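Local coordinates for protein phosphatase YwpJ (Bacillus subtilis, PDB 1NRW) that removes phosphate from phosphorylated five- and six-carbon sugars and nucleoside monophosphates in vitro, and more weakly from flavin mononucleotide, with magnesium as cofactor, at residues V41-R46 with A215-A220. Sequence-based numbering, arbitrary orientation.
Sequences VVSTGR and ASKGQA. With PO4 (phosphate ion), chain B.
K217 reaches from the first turn of helix 217-227 to S43 and to a bound phosphate ion, a worked example of how haloacid dehalogenase-like (HAD) hydrolases assemble an anion site from distant sequence motifs. In the Rossmann-like core, T44 fills the place of the motif II threonine or serine, with G45 just after it, and K217 that of the motif III lysine.

Polar bonds converge on the phosphate. K217 NZ donates to PO4 O2 at 2.8 Å, and G45 N donates to the same oxygen at 2.9 Å along a noticeably bent N-H path of 143°. With chi1 at -177° the T44 hydroxyl lies beside its own carbonyl carbon, where OG1 can give its proton to PO4 O4 at 2.7 Å while accepting from R46 N, an ST turn that fixes the hydroxyl's direction. K217 NZ also donates to S43 O at 3.1 Å, approaching from above the carbonyl plane. The same ammonium forms salt bridges with D10, the probable nucleophile, and with D244. A methionine in place of K217 would probably leave PO4 O2 and both carboxylates without their shared cationic partner.

The aliphatic part of the lysine runs alongside the S43 hydroxyl, with OG 3.2 Å from K217 CG and just as near to CD. From CG onward the side chain is fully stretched (chi3 -180°), which carries NZ past the serine to the phosphate; M247 of helix 245-250 touches both side chains.

At the helix start, S216 is the N-cap, its OG accepting from Q219 N. One water finishes the link between strand end and helix: it hydrogen-bonds with S43 OG and donates to K217 O at 2.7 Å.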
loop_
_atom_site.group_PDB
_atom_site.type_symbol
_atom_site.label_atom_id
_atom_site.label_comp_id
_atom_site.label_asym_id
_atom_site.label_seq_id
_atom_site.Cartn_x
_atom_site.Cartn_y
_atom_site.Cartn_z
ATOM N N VAL A 41 9.461 -9.395 -1.363
ATOM C CA VAL A 41 8.034 -9.130 -1.259
ATOM C C VAL A 41 7.762 -7.638 -1.398
ATOM O O VAL A 41 8.437 -6.819 -0.777
ATOM C CB VAL A 41 7.488 -9.597 0.109
ATOM C CG1 VAL A 41 5.972 -9.469 0.138
ATOM C CG2 VAL A 41 7.927 -11.028 0.379
ATOM N N VAL A 42 6.790 -7.291 -2.235
ATOM C CA VAL A 42 6.397 -5.899 -2.430
ATOM C C VAL A 42 5.064 -5.758 -1.698
ATOM O O VAL A 42 4.132 -6.539 -1.926
ATOM C CB VAL A 42 6.256 -5.568 -3.930
ATOM C CG1 VAL A 42 5.604 -4.206 -4.117
ATOM C CG2 VAL A 42 7.635 -5.568 -4.574
ATOM N N SER A 43 4.984 -4.767 -0.816
ATOM C CA SER A 43 3.798 -4.561 0.014
ATOM C C SER A 43 3.137 -3.203 -0.191
ATOM O O SER A 43 3.775 -2.160 -0.039
ATOM C CB SER A 43 4.188 -4.732 1.482
ATOM O OG SER A 43 3.051 -4.675 2.327
ATOM N N THR A 44 1.842 -3.219 -0.488
ATOM C CA THR A 44 1.118 -1.986 -0.778
ATOM C C THR A 44 -0.331 -1.969 -0.292
ATOM O O THR A 44 -0.916 -3.009 0.002
ATOM C CB THR A 44 1.101 -1.749 -2.313
ATOM O OG1 THR A 44 0.446 -0.511 -2.617
ATOM C CG2 THR A 44 0.355 -2.888 -3.020
ATOM N N GLY A 45 -0.898 -0.768 -0.215
ATOM C CA GLY A 45 -2.286 -0.622 0.173
ATOM C C GLY A 45 -3.143 -0.730 -1.081
ATOM O O GLY A 45 -4.365 -0.818 -1.006
ATOM N N ARG A 46 -2.495 -0.725 -2.245
ATOM C CA ARG A 46 -3.211 -0.826 -3.515
ATOM C C ARG A 46 -3.619 -2.263 -3.829
ATOM O O ARG A 46 -3.338 -3.184 -3.068
ATOM C CB ARG A 46 -2.351 -0.289 -4.660
ATOM C CG ARG A 46 -2.055 1.209 -4.591
ATOM C CD ARG A 46 -1.199 1.596 -5.774
ATOM N NE ARG A 46 -0.657 2.946 -5.673
ATOM C CZ ARG A 46 -1.189 4.016 -6.254
ATOM N NH1 ARG A 46 -2.295 3.905 -6.981
ATOM N NH2 ARG A 46 -0.589 5.194 -6.136
ATOM N N ALA A 215 -5.408 -7.714 9.125
ATOM C CA ALA A 215 -4.848 -7.283 7.849
ATOM C C ALA A 215 -4.016 -6.010 8.011
ATOM O O ALA A 215 -4.558 -4.912 8.117
ATOM C CB ALA A 215 -5.969 -7.045 6.832
ATOM N N SER A 216 -2.700 -6.170 8.062
ATOM C CA SER A 216 -1.784 -5.036 8.159
ATOM C C SER A 216 -0.514 -5.489 7.446
ATOM O O SER A 216 -0.284 -6.692 7.285
ATOM C CB SER A 216 -1.487 -4.665 9.621
ATOM O OG SER A 216 -0.671 -5.627 10.273
ATOM N N LYS A 217 0.309 -4.549 6.995
ATOM C CA LYS A 217 1.520 -4.949 6.295
ATOM C C LYS A 217 2.416 -5.791 7.197
ATOM O O LYS A 217 3.033 -6.748 6.739
ATOM C CB LYS A 217 2.277 -3.722 5.775
ATOM C CG LYS A 217 1.550 -3.017 4.632
ATOM C CD LYS A 217 2.426 -1.959 3.971
ATOM C CE LYS A 217 1.682 -1.255 2.838
ATOM N NZ LYS A 217 2.572 -0.293 2.129
ATOM N N GLY A 218 2.464 -5.441 8.482
ATOM C CA GLY A 218 3.282 -6.187 9.422
ATOM C C GLY A 218 2.780 -7.604 9.663
ATOM O O GLY A 218 3.567 -8.542 9.702
ATOM N N GLN A 219 1.472 -7.771 9.824
ATOM C CA GLN A 219 0.920 -9.104 10.052
ATOM C C GLN A 219 1.060 -9.995 8.821
ATOM O O GLN A 219 1.282 -11.200 8.941
ATOM C CB GLN A 219 -0.548 -9.006 10.471
ATOM C CG GLN A 219 -0.736 -8.432 11.864
ATOM C CD GLN A 219 -2.192 -8.237 12.222
ATOM O OE1 GLN A 219 -2.803 -7.212 11.888
ATOM N NE2 GLN A 219 -2.766 -9.228 12.888
ATOM N N ALA A 220 0.931 -9.403 7.637
ATOM C CA ALA A 220 1.062 -10.158 6.398
ATOM C C ALA A 220 2.505 -10.630 6.252
ATOM O O ALA A 220 2.761 -11.742 5.787
ATOM C CB ALA A 220 0.662 -9.288 5.198
HETATM P P PO4 B . 1.602 2.271 -0.627
HETATM O O1 PO4 B . 2.881 2.774 -0.091
HETATM O O2 PO4 B . 1.049 1.251 0.300
HETATM O O3 PO4 B . 0.649 3.401 -0.753
HETATM O O4 PO4 B . 1.840 1.661 -1.956
HETATM O O HOH W 1 4.191 -6.243 4.368
#